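PDB 4UZR: putative uncharacterized protein PH1500 from Pyrococcus horikoshii, which is of unknown function but forms hexamers with a twelve-bladed beta-propeller, which pair into dodecamers, and may bind ATP. Local coordinates for residues Glu3-Pro8 with Thr67-Pro72; Asp85-Glu90 with Asn121-Arg126; Thr30-Asp35 with Tyr54-Arg59; Glu99-Ile104 with Leu112-Phe117; Leu76-Lys81 with Gln107-Leu112. All coordinates share one frame; numbering follows the deposited sequence.

Contact 1 (Glu3-Pro8 with Thr67-Pro72); sequences ELKLKP and TLVTHP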
# COMPACT_ATOMS: atom_id res chain seq x y z
N GLU A 3 -15.71 22.37 34.84
CA GLU A 3 -14.82 22.79 33.77
C GLU A 3 -15.49 22.80 32.40
O GLU A 3 -16.19 21.85 32.03
CB GLU A 3 -13.58 21.89 33.73
CG GLU A 3 -12.47 22.30 34.68
CD GLU A 3 -11.30 21.33 34.67
OE1 GLU A 3 -11.40 20.29 33.99
OE2 GLU A 3 -10.28 21.61 35.34
N LEU A 4 -15.26 23.87 31.65
CA LEU A 4 -15.76 23.98 30.28
C LEU A 4 -14.62 24.17 29.28
O LEU A 4 -13.80 25.08 29.42
CB LEU A 4 -16.75 25.14 30.16
CG LEU A 4 -18.17 24.91 30.69
CD1 LEU A 4 -19.04 26.12 30.42
CD2 LEU A 4 -18.78 23.66 30.07
N LYS A 5 -14.58 23.31 28.28
CA LYS A 5 -13.63 23.44 27.18
C LYS A 5 -14.40 23.75 25.91
O LYS A 5 -15.17 22.91 25.42
CB LYS A 5 -12.80 22.16 27.02
CG LYS A 5 -11.85 21.91 28.18
CD LYS A 5 -11.04 20.63 27.98
CE LYS A 5 -10.04 20.43 29.11
NZ LYS A 5 -9.76 18.99 29.37
N LEU A 6 -14.18 24.95 25.38
CA LEU A 6 -14.95 25.50 24.28
C LEU A 6 -14.09 25.90 23.09
O LEU A 6 -12.88 26.09 23.23
CB LEU A 6 -15.70 26.75 24.75
CG LEU A 6 -16.54 26.68 26.02
CD1 LEU A 6 -16.96 28.08 26.43
CD2 LEU A 6 -17.75 25.79 25.80
N LYS A 7 -14.72 26.06 21.94
CA LYS A 7 -14.07 26.59 20.74
C LYS A 7 -15.10 27.16 19.78
O LYS A 7 -16.20 26.63 19.65
CB LYS A 7 -13.23 25.51 20.05
CG LYS A 7 -14.03 24.44 19.31
CD LYS A 7 -13.11 23.42 18.66
CE LYS A 7 -13.90 22.26 18.07
NZ LYS A 7 -13.73 22.16 16.59
N PRO A 8 -14.76 28.27 19.11
CA PRO A 8 -15.66 28.90 18.14
C PRO A 8 -15.77 28.06 16.87
O PRO A 8 -14.80 27.41 16.50
CB PRO A 8 -14.99 30.24 17.85
CG PRO A 8 -13.54 29.98 18.09
CD PRO A 8 -13.48 29.01 19.23
N THR A 67 -12.02 27.18 29.50
CA THR A 67 -10.77 27.06 28.75
C THR A 67 -11.03 27.21 27.25
O THR A 67 -11.98 26.62 26.72
CB THR A 67 -10.08 25.71 29.02
OG1 THR A 67 -9.71 25.62 30.40
CG2 THR A 67 -8.84 25.55 28.16
N LEU A 68 -10.21 28.00 26.58
CA LEU A 68 -10.29 28.11 25.12
C LEU A 68 -9.46 27.01 24.47
O LEU A 68 -8.28 26.84 24.75
CB LEU A 68 -9.81 29.48 24.65
CG LEU A 68 -9.65 29.69 23.14
CD1 LEU A 68 -10.96 29.47 22.40
CD2 LEU A 68 -9.10 31.07 22.84
N VAL A 69 -10.11 26.25 23.59
CA VAL A 69 -9.50 25.14 22.88
C VAL A 69 -9.37 25.47 21.39
O VAL A 69 -10.26 26.09 20.81
CB VAL A 69 -10.31 23.83 23.09
CG1 VAL A 69 -9.94 22.77 22.06
CG2 VAL A 69 -10.10 23.30 24.50
N THR A 70 -8.25 25.09 20.78
CA THR A 70 -8.03 25.37 19.37
C THR A 70 -8.23 24.11 18.51
O THR A 70 -8.99 24.13 17.55
CB THR A 70 -6.63 25.96 19.09
OG1 THR A 70 -5.63 25.14 19.71
CG2 THR A 70 -6.51 27.37 19.64
N HIS A 71 -7.57 23.03 18.89
CA HIS A 71 -7.66 21.76 18.17
C HIS A 71 -9.07 21.14 18.16
O HIS A 71 -9.79 21.21 19.16
CB HIS A 71 -6.63 20.77 18.72
CG HIS A 71 -5.21 21.16 18.44
ND1 HIS A 71 -4.66 21.07 17.18
CD2 HIS A 71 -4.25 21.66 19.24
CE1 HIS A 71 -3.41 21.49 17.22
NE2 HIS A 71 -3.13 21.86 18.46
N PRO A 72 -9.45 20.52 17.03
CA PRO A 72 -10.81 20.04 16.76
C PRO A 72 -11.13 18.66 17.33
O PRO A 72 -11.67 17.82 16.61
CB PRO A 72 -10.88 20.00 15.23
CG PRO A 72 -9.45 20.01 14.76
CD PRO A 72 -8.54 20.17 15.93

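Contact 2 (Asp85-Glu90 with Asn121-Arg126); sequences DVILDE and NKVLVR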
# COMPACT_ATOMS: atom_id res chain seq x y z
N ASP A 85 -14.98 -7.04 26.67
CA ASP A 85 -13.89 -6.88 25.71
C ASP A 85 -14.33 -6.02 24.52
O ASP A 85 -15.52 -5.94 24.21
CB ASP A 85 -13.40 -8.24 25.22
CG ASP A 85 -12.04 -8.16 24.54
OD1 ASP A 85 -11.37 -7.12 24.68
OD2 ASP A 85 -11.65 -9.15 23.89
N VAL A 86 -13.36 -5.39 23.88
CA VAL A 86 -13.64 -4.51 22.74
C VAL A 86 -12.64 -4.77 21.62
O VAL A 86 -11.44 -4.87 21.85
CB VAL A 86 -13.57 -3.02 23.15
CG1 VAL A 86 -13.67 -2.12 21.93
CG2 VAL A 86 -14.68 -2.70 24.13
N ILE A 87 -13.16 -4.89 20.40
CA ILE A 87 -12.32 -5.08 19.23
C ILE A 87 -12.43 -3.87 18.32
O ILE A 87 -13.53 -3.45 17.95
CB ILE A 87 -12.71 -6.35 18.46
CG1 ILE A 87 -12.65 -7.58 19.37
CG2 ILE A 87 -11.81 -6.55 17.25
CD1 ILE A 87 -13.31 -8.81 18.80
N LEU A 88 -11.29 -3.30 17.95
CA LEU A 88 -11.25 -2.10 17.13
C LEU A 88 -10.61 -2.39 15.78
O LEU A 88 -9.43 -2.73 15.70
CB LEU A 88 -10.51 -0.98 17.86
CG LEU A 88 -10.35 0.35 17.13
CD1 LEU A 88 -11.71 0.88 16.69
CD2 LEU A 88 -9.64 1.36 18.01
N ASP A 89 -11.39 -2.25 14.72
CA ASP A 89 -10.90 -2.50 13.37
C ASP A 89 -11.08 -1.24 12.52
O ASP A 89 -11.28 -0.15 13.05
CB ASP A 89 -11.65 -3.68 12.75
CG ASP A 89 -10.87 -4.37 11.64
OD1 ASP A 89 -10.74 -3.78 10.54
OD2 ASP A 89 -10.37 -5.50 11.87
N GLU A 90 -11.01 -1.40 11.20
CA GLU A 90 -11.11 -0.27 10.28
C GLU A 90 -12.53 0.30 10.27
O GLU A 90 -13.42 -0.25 9.62
CB GLU A 90 -10.69 -0.71 8.87
CG GLU A 90 -9.23 -1.13 8.78
CD GLU A 90 -8.96 -2.07 7.62
OE1 GLU A 90 -9.92 -2.67 7.09
OE2 GLU A 90 -7.78 -2.22 7.24
N ASN A 121 -18.49 -18.47 22.18
CA ASN A 121 -17.12 -18.94 22.16
C ASN A 121 -16.16 -17.84 21.75
O ASN A 121 -15.34 -17.39 22.55
CB ASN A 121 -16.99 -20.14 21.22
CG ASN A 121 -17.52 -21.42 21.83
OD1 ASN A 121 -17.69 -21.52 23.05
ND2 ASN A 121 -17.79 -22.42 20.99
N LYS A 122 -16.26 -17.40 20.50
CA LYS A 122 -15.33 -16.41 19.97
C LYS A 122 -16.01 -15.35 19.09
O LYS A 122 -17.10 -15.56 18.58
CB LYS A 122 -14.21 -17.09 19.18
CG LYS A 122 -13.25 -17.92 20.02
CD LYS A 122 -12.15 -18.54 19.17
CE LYS A 122 -11.18 -19.35 20.03
NZ LYS A 122 -10.08 -19.95 19.23
N VAL A 123 -15.35 -14.21 18.94
CA VAL A 123 -15.80 -13.16 18.03
C VAL A 123 -14.63 -12.67 17.18
O VAL A 123 -13.62 -12.20 17.70
CB VAL A 123 -16.43 -11.97 18.79
CG1 VAL A 123 -16.74 -10.83 17.82
CG2 VAL A 123 -17.69 -12.40 19.51
N LEU A 124 -14.77 -12.81 15.86
CA LEU A 124 -13.72 -12.44 14.92
C LEU A 124 -14.13 -11.21 14.11
O LEU A 124 -15.30 -11.04 13.77
CB LEU A 124 -13.43 -13.61 13.97
CG LEU A 124 -12.97 -14.92 14.61
CD1 LEU A 124 -12.78 -15.99 13.55
CD2 LEU A 124 -11.69 -14.71 15.40
N VAL A 125 -13.17 -10.35 13.81
CA VAL A 125 -13.43 -9.14 13.04
C VAL A 125 -12.39 -8.93 11.95
O VAL A 125 -11.19 -9.01 12.22
CB VAL A 125 -13.46 -7.88 13.95
CG1 VAL A 125 -13.77 -6.64 13.13
CG2 VAL A 125 -14.47 -8.04 15.07
N ARG A 126 -12.85 -8.68 10.73
CA ARG A 126 -11.97 -8.36 9.61
C ARG A 126 -12.71 -7.54 8.56
O ARG A 126 -13.66 -8.02 7.94
CB ARG A 126 -11.39 -9.62 8.97
CG ARG A 126 -10.59 -9.34 7.70
CD ARG A 126 -10.02 -10.60 7.09
NE ARG A 126 -8.59 -10.47 6.80
CZ ARG A 126 -8.11 -10.00 5.65
NH1 ARG A 126 -8.93 -9.62 4.68
NH2 ARG A 126 -6.80 -9.92 5.47

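Contact 3 (Thr30-Asp35 with Tyr54-Arg59); sequences TVRTGD and YPSPLR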
# COMPACT_ATOMS: atom_id res chain seq x y z
N THR A 30 -27.78 25.26 31.74
CA THR A 30 -27.19 23.93 31.67
C THR A 30 -26.43 23.70 30.37
O THR A 30 -26.93 24.00 29.28
CB THR A 30 -28.28 22.84 31.81
OG1 THR A 30 -28.82 22.87 33.14
CG2 THR A 30 -27.70 21.46 31.54
N VAL A 31 -25.22 23.15 30.48
CA VAL A 31 -24.36 22.94 29.33
C VAL A 31 -23.89 21.48 29.28
O VAL A 31 -23.43 20.94 30.29
CB VAL A 31 -23.14 23.88 29.36
CG1 VAL A 31 -22.13 23.49 28.29
CG2 VAL A 31 -23.58 25.32 29.19
N ARG A 32 -24.02 20.86 28.11
CA ARG A 32 -23.62 19.47 27.91
C ARG A 32 -22.50 19.36 26.88
O ARG A 32 -22.29 20.27 26.07
CB ARG A 32 -24.83 18.66 27.46
CG ARG A 32 -25.70 18.14 28.59
CD ARG A 32 -27.16 18.14 28.19
NE ARG A 32 -28.03 17.65 29.25
CZ ARG A 32 -28.92 16.67 29.09
NH1 ARG A 32 -29.07 16.10 27.90
NH2 ARG A 32 -29.68 16.28 30.11
N THR A 33 -21.78 18.24 26.89
CA THR A 33 -20.76 17.98 25.88
C THR A 33 -21.38 17.89 24.49
O THR A 33 -22.33 17.14 24.27
CB THR A 33 -20.00 16.67 26.16
OG1 THR A 33 -19.38 16.73 27.45
CG2 THR A 33 -18.92 16.44 25.11
N GLY A 34 -20.84 18.66 23.55
CA GLY A 34 -21.33 18.63 22.18
C GLY A 34 -22.28 19.77 21.85
O GLY A 34 -22.62 19.99 20.69
N ASP A 35 -22.71 20.50 22.88
CA ASP A 35 -23.64 21.61 22.70
C ASP A 35 -23.07 22.74 21.86
O ASP A 35 -21.86 22.95 21.81
CB ASP A 35 -24.09 22.16 24.06
CG ASP A 35 -25.04 21.24 24.78
OD1 ASP A 35 -25.59 20.32 24.14
OD2 ASP A 35 -25.27 21.46 25.99
N TYR A 54 -16.90 19.02 31.92
CA TYR A 54 -16.56 18.13 33.02
C TYR A 54 -17.08 18.64 34.35
O TYR A 54 -16.55 19.60 34.91
CB TYR A 54 -15.05 17.90 33.09
CG TYR A 54 -14.64 16.80 34.06
CD1 TYR A 54 -14.70 15.47 33.69
CD2 TYR A 54 -14.21 17.11 35.34
CE1 TYR A 54 -14.33 14.46 34.57
CE2 TYR A 54 -13.84 16.11 36.23
CZ TYR A 54 -13.90 14.79 35.84
OH TYR A 54 -13.54 13.80 36.72
N PRO A 55 -18.12 17.98 34.88
CA PRO A 55 -18.76 16.82 34.24
C PRO A 55 -19.85 17.24 33.26
O PRO A 55 -20.07 18.44 33.06
CB PRO A 55 -19.36 16.06 35.43
CG PRO A 55 -19.35 17.03 36.60
CD PRO A 55 -18.78 18.34 36.14
N SER A 56 -20.50 16.27 32.63
CA SER A 56 -21.59 16.56 31.70
C SER A 56 -22.79 15.65 32.00
O SER A 56 -22.65 14.43 32.00
CB SER A 56 -21.12 16.39 30.26
OG SER A 56 -22.21 16.38 29.35
N PRO A 57 -23.97 16.25 32.25
CA PRO A 57 -24.27 17.68 32.18
C PRO A 57 -23.76 18.47 33.39
O PRO A 57 -23.43 17.89 34.42
CB PRO A 57 -25.80 17.72 32.15
CG PRO A 57 -26.23 16.47 32.83
CD PRO A 57 -25.12 15.46 32.71
N LEU A 58 -23.72 19.80 33.25
CA LEU A 58 -23.24 20.68 34.31
C LEU A 58 -24.03 21.99 34.36
O LEU A 58 -24.49 22.48 33.33
CB LEU A 58 -21.73 20.94 34.14
CG LEU A 58 -21.13 22.35 34.08
CD1 LEU A 58 -19.65 22.27 34.36
CD2 LEU A 58 -21.36 23.00 32.73
N ARG A 59 -24.18 22.54 35.56
CA ARG A 59 -24.83 23.83 35.72
C ARG A 59 -23.78 24.91 35.95
O ARG A 59 -23.01 24.84 36.91
CB ARG A 59 -25.83 23.79 36.87

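Contact 4 (Glu99-Ile104 with Leu112-Phe117); sequences ENEVLI and LYRGKF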
# COMPACT_ATOMS: atom_id res chain seq x y z
N GLU A 99 -22.79 -10.49 29.78
CA GLU A 99 -23.86 -11.46 29.53
C GLU A 99 -23.95 -11.84 28.05
O GLU A 99 -25.03 -12.13 27.54
CB GLU A 99 -25.21 -10.94 30.03
CG GLU A 99 -25.67 -9.63 29.41
CD GLU A 99 -26.98 -9.16 30.01
OE1 GLU A 99 -27.90 -9.98 30.15
OE2 GLU A 99 -27.08 -7.95 30.33
N ASN A 100 -22.80 -11.83 27.38
CA ASN A 100 -22.69 -12.27 26.00
C ASN A 100 -23.56 -11.48 25.01
O ASN A 100 -24.21 -12.05 24.14
CB ASN A 100 -22.98 -13.77 25.90
CG ASN A 100 -21.94 -14.62 26.61
OD1 ASN A 100 -20.78 -14.22 26.73
ND2 ASN A 100 -22.36 -15.78 27.10
N GLU A 101 -23.57 -10.17 25.18
CA GLU A 101 -24.22 -9.26 24.24
C GLU A 101 -23.15 -8.70 23.31
O GLU A 101 -22.07 -8.32 23.76
CB GLU A 101 -24.89 -8.12 25.00
CG GLU A 101 -26.28 -7.74 24.54
CD GLU A 101 -26.97 -6.83 25.52
OE1 GLU A 101 -26.90 -7.11 26.74
OE2 GLU A 101 -27.57 -5.82 25.09
N VAL A 102 -23.45 -8.65 22.02
CA VAL A 102 -22.52 -8.09 21.04
C VAL A 102 -23.12 -6.85 20.38
O VAL A 102 -24.22 -6.90 19.83
CB VAL A 102 -22.14 -9.11 19.96
CG1 VAL A 102 -21.22 -8.48 18.94
CG2 VAL A 102 -21.49 -10.33 20.59
N LEU A 103 -22.38 -5.74 20.45
CA LEU A 103 -22.82 -4.49 19.85
C LEU A 103 -21.78 -3.97 18.86
O LEU A 103 -20.58 -3.96 19.15
CB LEU A 103 -23.07 -3.44 20.94
CG LEU A 103 -24.19 -3.77 21.93
CD1 LEU A 103 -23.62 -4.26 23.25
CD2 LEU A 103 -25.07 -2.55 22.15
N ILE A 104 -22.24 -3.55 17.69
CA ILE A 104 -21.36 -3.07 16.64
C ILE A 104 -21.64 -1.61 16.29
O ILE A 104 -22.77 -1.25 15.95
CB ILE A 104 -21.47 -3.94 15.38
CG1 ILE A 104 -21.14 -5.40 15.70
CG2 ILE A 104 -20.56 -3.42 14.28
CD1 ILE A 104 -21.44 -6.36 14.58
N LEU A 112 -24.65 0.23 14.89
CA LEU A 112 -24.97 -0.49 13.67
C LEU A 112 -25.73 -1.76 14.00
O LEU A 112 -26.61 -2.18 13.25
CB LEU A 112 -23.71 -0.84 12.89
CG LEU A 112 -22.85 0.30 12.35
CD1 LEU A 112 -21.65 -0.25 11.62
CD2 LEU A 112 -23.68 1.19 11.44
N TYR A 113 -25.40 -2.37 15.13
CA TYR A 113 -26.04 -3.63 15.50
C TYR A 113 -26.03 -3.92 17.00
O TYR A 113 -25.12 -3.51 17.72
CB TYR A 113 -25.38 -4.79 14.74
CG TYR A 113 -25.92 -6.17 15.08
CD1 TYR A 113 -27.09 -6.64 14.50
CD2 TYR A 113 -25.25 -6.99 15.98
CE1 TYR A 113 -27.58 -7.90 14.81
CE2 TYR A 113 -25.74 -8.24 16.30
CZ TYR A 113 -26.91 -8.69 15.71
OH TYR A 113 -27.40 -9.94 16.02
N ARG A 114 -27.06 -4.61 17.46
CA ARG A 114 -27.11 -5.12 18.83
C ARG A 114 -27.73 -6.52 18.81
O ARG A 114 -28.77 -6.74 18.19
CB ARG A 114 -27.91 -4.18 19.75
CG ARG A 114 -29.34 -3.91 19.32
CD ARG A 114 -30.11 -3.15 20.40
NE ARG A 114 -29.46 -1.89 20.75
CZ ARG A 114 -28.93 -1.63 21.94
NH1 ARG A 114 -28.96 -2.54 22.90
NH2 ARG A 114 -28.36 -0.45 22.17
N GLY A 115 -27.06 -7.47 19.45
CA GLY A 115 -27.53 -8.84 19.45
C GLY A 115 -27.17 -9.58 20.72
O GLY A 115 -26.19 -9.24 21.38
N LYS A 116 -27.98 -10.57 21.08
CA LYS A 116 -27.71 -11.39 22.26
C LYS A 116 -27.48 -12.84 21.87
O LYS A 116 -28.19 -13.39 21.02
CB LYS A 116 -28.87 -11.28 23.26
CG LYS A 116 -28.55 -11.84 24.64
CD LYS A 116 -29.57 -11.38 25.67
CE LYS A 116 -29.39 -12.12 26.99
NZ LYS A 116 -28.08 -11.82 27.63
N PHE A 117 -26.49 -13.47 22.49
CA PHE A 117 -26.12 -14.84 22.18
C PHE A 117 -25.96 -15.65 23.46
O PHE A 117 -25.14 -15.32 24.30
CB PHE A 117 -24.83 -14.85 21.36
CG PHE A 117 -24.93 -14.11 20.06
CD1 PHE A 117 -24.72 -12.74 20.00
CD2 PHE A 117 -25.26 -14.77 18.89
CE1 PHE A 117 -24.82 -12.05 18.81
CE2 PHE A 117 -25.36 -14.09 17.69
CZ PHE A 117 -25.14 -12.73 17.65

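Contact 5 (Leu76-Lys81 with Gln107-Leu112); sequences LEAKIK and QNLEEL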
# COMPACT_ATOMS: atom_id res chain seq x y z
N LEU A 76 -16.94 11.29 22.29
CA LEU A 76 -18.21 10.58 22.20
C LEU A 76 -18.25 9.47 23.24
O LEU A 76 -17.22 8.87 23.56
CB LEU A 76 -18.40 10.00 20.80
CG LEU A 76 -18.35 11.00 19.64
CD1 LEU A 76 -18.39 10.29 18.30
CD2 LEU A 76 -19.49 12.00 19.75
N GLU A 77 -19.44 9.21 23.78
CA GLU A 77 -19.59 8.21 24.83
C GLU A 77 -20.80 7.31 24.61
O GLU A 77 -21.83 7.74 24.08
CB GLU A 77 -19.70 8.87 26.21
CG GLU A 77 -18.51 9.72 26.61
CD GLU A 77 -18.62 10.24 28.03
OE1 GLU A 77 -19.76 10.28 28.56
OE2 GLU A 77 -17.58 10.61 28.61
N ALA A 78 -20.67 6.05 25.01
CA ALA A 78 -21.78 5.10 24.96
C ALA A 78 -21.85 4.31 26.27
O ALA A 78 -20.95 3.54 26.58
CB ALA A 78 -21.63 4.17 23.78
N LYS A 79 -22.91 4.52 27.04
CA LYS A 79 -23.09 3.82 28.30
C LYS A 79 -23.42 2.36 28.06
O LYS A 79 -24.47 2.04 27.50
CB LYS A 79 -24.18 4.48 29.14
CG LYS A 79 -23.77 5.79 29.80
CD LYS A 79 -22.88 5.54 31.02
N ILE A 80 -22.51 1.47 28.45
CA ILE A 80 -22.72 0.04 28.30
C ILE A 80 -22.27 -0.67 29.58
O ILE A 80 -21.10 -0.62 29.95
CB ILE A 80 -21.95 -0.54 27.10
CG1 ILE A 80 -22.44 0.08 25.79
CG2 ILE A 80 -22.09 -2.06 27.05
CD1 ILE A 80 -21.66 -0.37 24.57
N LYS A 81 -23.21 -1.35 30.23
CA LYS A 81 -22.92 -1.99 31.51
C LYS A 81 -22.08 -3.25 31.35
O LYS A 81 -22.45 -4.17 30.61
CB LYS A 81 -24.22 -2.32 32.25
N GLN A 107 -17.30 4.40 13.16
CA GLN A 107 -16.32 5.36 13.66
C GLN A 107 -16.95 6.62 14.26
O GLN A 107 -16.26 7.43 14.87
CB GLN A 107 -15.34 5.74 12.55
N ASN A 108 -18.26 6.77 14.08
CA ASN A 108 -18.99 7.89 14.67
C ASN A 108 -19.72 7.49 15.95
O ASN A 108 -20.52 8.26 16.48
CB ASN A 108 -20.01 8.45 13.67
CG ASN A 108 -19.36 9.21 12.53
OD1 ASN A 108 -18.13 9.25 12.41
ND2 ASN A 108 -20.18 9.83 11.69
N LEU A 109 -19.42 6.29 16.42
CA LEU A 109 -20.08 5.70 17.59
C LEU A 109 -21.59 5.61 17.40
O LEU A 109 -22.36 5.69 18.36
CB LEU A 109 -19.73 6.44 18.88
CG LEU A 109 -19.68 5.53 20.11
CD1 LEU A 109 -18.76 4.34 19.84
CD2 LEU A 109 -19.21 6.30 21.34
N GLU A 110 -22.01 5.44 16.15
CA GLU A 110 -23.41 5.19 15.83
C GLU A 110 -23.64 3.69 15.85
O GLU A 110 -22.86 2.93 15.27
CB GLU A 110 -23.76 5.76 14.46
CG GLU A 110 -24.48 7.09 14.49
CD GLU A 110 -24.41 7.83 13.17
OE1 GLU A 110 -23.62 7.41 12.29
OE2 GLU A 110 -25.14 8.83 13.00
N GLU A 111 -24.71 3.26 16.52
CA GLU A 111 -24.98 1.84 16.66
C GLU A 111 -25.40 1.23 15.34
O GLU A 111 -26.39 1.65 14.73
CB GLU A 111 -26.05 1.60 17.73
CG GLU A 111 -26.35 0.13 17.96
CD GLU A 111 -27.22 -0.10 19.18
OE1 GLU A 111 -26.91 0.48 20.24
OE2 GLU A 111 -28.20 -0.85 19.07
N LEU A 112 -24.65 0.23 14.89
CA LEU A 112 -24.97 -0.49 13.67
C LEU A 112 -25.73 -1.76 14.00
O LEU A 112 -26.61 -2.18 13.25
CB LEU A 112 -23.71 -0.84 12.89
CG LEU A 112 -22.85 0.30 12.35
CD1 LEU A 112 -21.65 -0.25 11.62
CD2 LEU A 112 -23.68 1.19 11.44

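Contact 1 (Glu3-Pro8 with Thr67-Pro72)
V69 turns CG1 anti to its backbone N (chi1 164°), which leaves CG2 beside that nitrogen and lays it against CB of K5, 3.9 Å away. K7 instead has CG wedged between its backbone N and carbonyl carbon (chi1 73°); from there the chain runs extended past the carbonyl of H71 and bends only at the end, bringing NZ to 3.8 Å from CB of P72. That ammonium also has a long, weak ion pair with E110 of the fourth subunit. Three backbone bonds join the segments in parallel register: T67 N to L4 O (2.8 Å), L6 N to T67 O (3.1 Å) and V69 N to L6 O (2.8 Å). K5 and T67 share one face of the sheet, L6 and L68 the other, where CD1 of L68 comes to 4.1 Å from CD of P8 with the two side chains crossing at about a right angle. The strand directions differ by 41°, a marked twist. In this beta-clam half of the protein, strand 3-8 lies between 44-54, to which it pairs antiparallel, and 65-69. T67 and L68 pair in turn with an antiparallel strand of the second subunit, carrying the sheet across the interface.

Contact 2 (Asp85-Glu90 with Asn121-Arg126)
I87 and V125 meet across two strands that run in almost the same direction, 14° apart, yet share no hydrogen bond: they belong to different sheets, their axes 7.7 Å from one another at closest approach, and contact is made by side chains of one strand against side chains and carbonyls of the other. With CG2 anti to its backbone N and CG1 beside it (chi1 -57°), I87 presents both branches to the other strand. CG2 rests on CG2 of V125 at 3.7 Å, while the longer branch reaches along to V123, where CD1 lies 3.6 Å from the carbonyl O and 4.1 Å from CG1. I87 and V125 lie alongside one another, pointing in opposite directions, and D89 passes V125 in the same manner, its CB 3.7 Å from V125 CG1. Cutting I87 back to alanine would probably open a gap beside V123 and V125, since both methyl ends that touch them would be gone. V94 of strand 92-97 packs on I87 and V125 alike. Beside the contact, D85 forms a salt bridge to K122 of the third subunit. Opening strands of successive sheets lying side by side and running alike, joined through apolar side chains, are characteristic of adjacent beta-propeller blades.

Contact 3 (Thr30-Asp35 with Tyr54-Arg59)
L58, S56 and P57 each bury more surface in the contact than any other residue. L58 forms a hydrogen-bonded antiparallel pair with V31: V31 N gives a nearly straight bond (171°) to L58 O at 3.0 Å, and L58 N returns a more bent one to V31 O at 3.2 Å. On the buried side CD2 of L58 lies 3.9 Å from CB of V31. S56 turns OG anti to its backbone N (chi1 167°), where it accepts the amide of T33 at 3.1 Å. P57, entered through a cis peptide bond, runs beside the R32 chain in the same direction; its CB is 3.6 Å from CG of the arginine and 3.7 Å from NE. On the other segment the chain reverses after R32 in a type II turn to D35, with G34 third, closed by D35 N on R32 O. The hydroxyl of T33 bonds to the amide of A53. V31 and L58 both pack on L4 of strand 3-8, while G34 and D35 bond through their backbones to V50 of strand 44-54.

Contact 4 (Glu99-Ile104 with Leu112-Phe117)
V102 and G115 form the centre of an antiparallel ladder, the N of each bonding to the other residue's O at 2.9 Å. Farther along, I104 N bonds to Y113 O, while I104 O accepts both L112 N and Y113 N, making a classic beta bulge. At the other end K116 reaches back to E99, its NZ forming a salt bridge to OE1 at 3.1 Å, from above the carboxylate plane, and a weak bond to the carbonyl O; E99 is poorly ordered, so this grip is probably loose. On one face R114 lies alongside L103, CD2 of the leucine sitting 3.7 Å above the guanidinium plane and offset toward its rim. NE of R114 is held in a salt bridge by E111, whereas E101 OE2 stays 4.2 Å from NH1, beyond salt-bridge range. Replacing R114 by alanine would probably leave E111 without its charged mate and uncover the L103 methyl. On the other face CG2 of V102 is 4.1 Å from CD1 of the F117 ring, and I104 crosses Y113 obliquely, CB to CB 4.1 Å. G115, bare of any side chain, leaves room for the hydroxyl of Y113. This apolar face packs on I132 and I141 of the next sheet. It is a beta hairpin closing a four-stranded antiparallel propeller blade, with 111-116 as its last strand.

Contact 5 (Leu76-Lys81 with Gln107-Leu112)
L76 and A78 sit on the strand that follows the beta-clam and joins a propeller blade of the third subunit, and meet L109 in the tight connection of the 101-106/111-116 hairpin. One methyl of L109 does most of the touching: CD2 lies 3.8 Å from L76 CB and 4.0 Å from A78 CB, and rests at 3.8 Å from both N and C of E77, so that it covers backbone as well as side chain. L76, with CG anti to its carbonyl carbon (chi1 -57°), swings CD1 over the preceding peptide of the turn, 3.5 Å from N108 O and 4.1 Å from L109 CB. No hydrogen bond crosses; the two segments meet through van der Waals contact alone. Strand 74-79 has its polar partners in another chain: L76 to K79 form an antiparallel ladder with a strand of the third subunit, extending that sheet in a way consistent with the "Velcro" closure of propeller blades, here shared between subunits. L109 takes left-handed helical backbone angles (phi 57°, psi 31°), and the amides of N108 and E110 both bond to OD1 of N106. L109 also packs on I93 of its own chain and on L138 of the third subunit.

How the contacts relate
Contacts 1, 3 and 4 are partly buried and rest on backbone ladders, parallel in contact 1 and antiparallel in the other two; contacts 2 and 5 lie at the surface and work through apolar side chains without a crossing hydrogen bond. Contacts 1 and 3 both lie in the beta-clam half and touch, E3 N probably bonding to Y54 O. Contacts 2, 4 and 5 belong to the propeller half: contact 4 forms a blade's edge, contact 2 joins blades, and contact 5 sets strand 74-79 against the hairpin. Contacts 4 and 5 share L112. Contacts 1 and 4 stand 35 Å apart between centres, on opposite sides of the chain's centre.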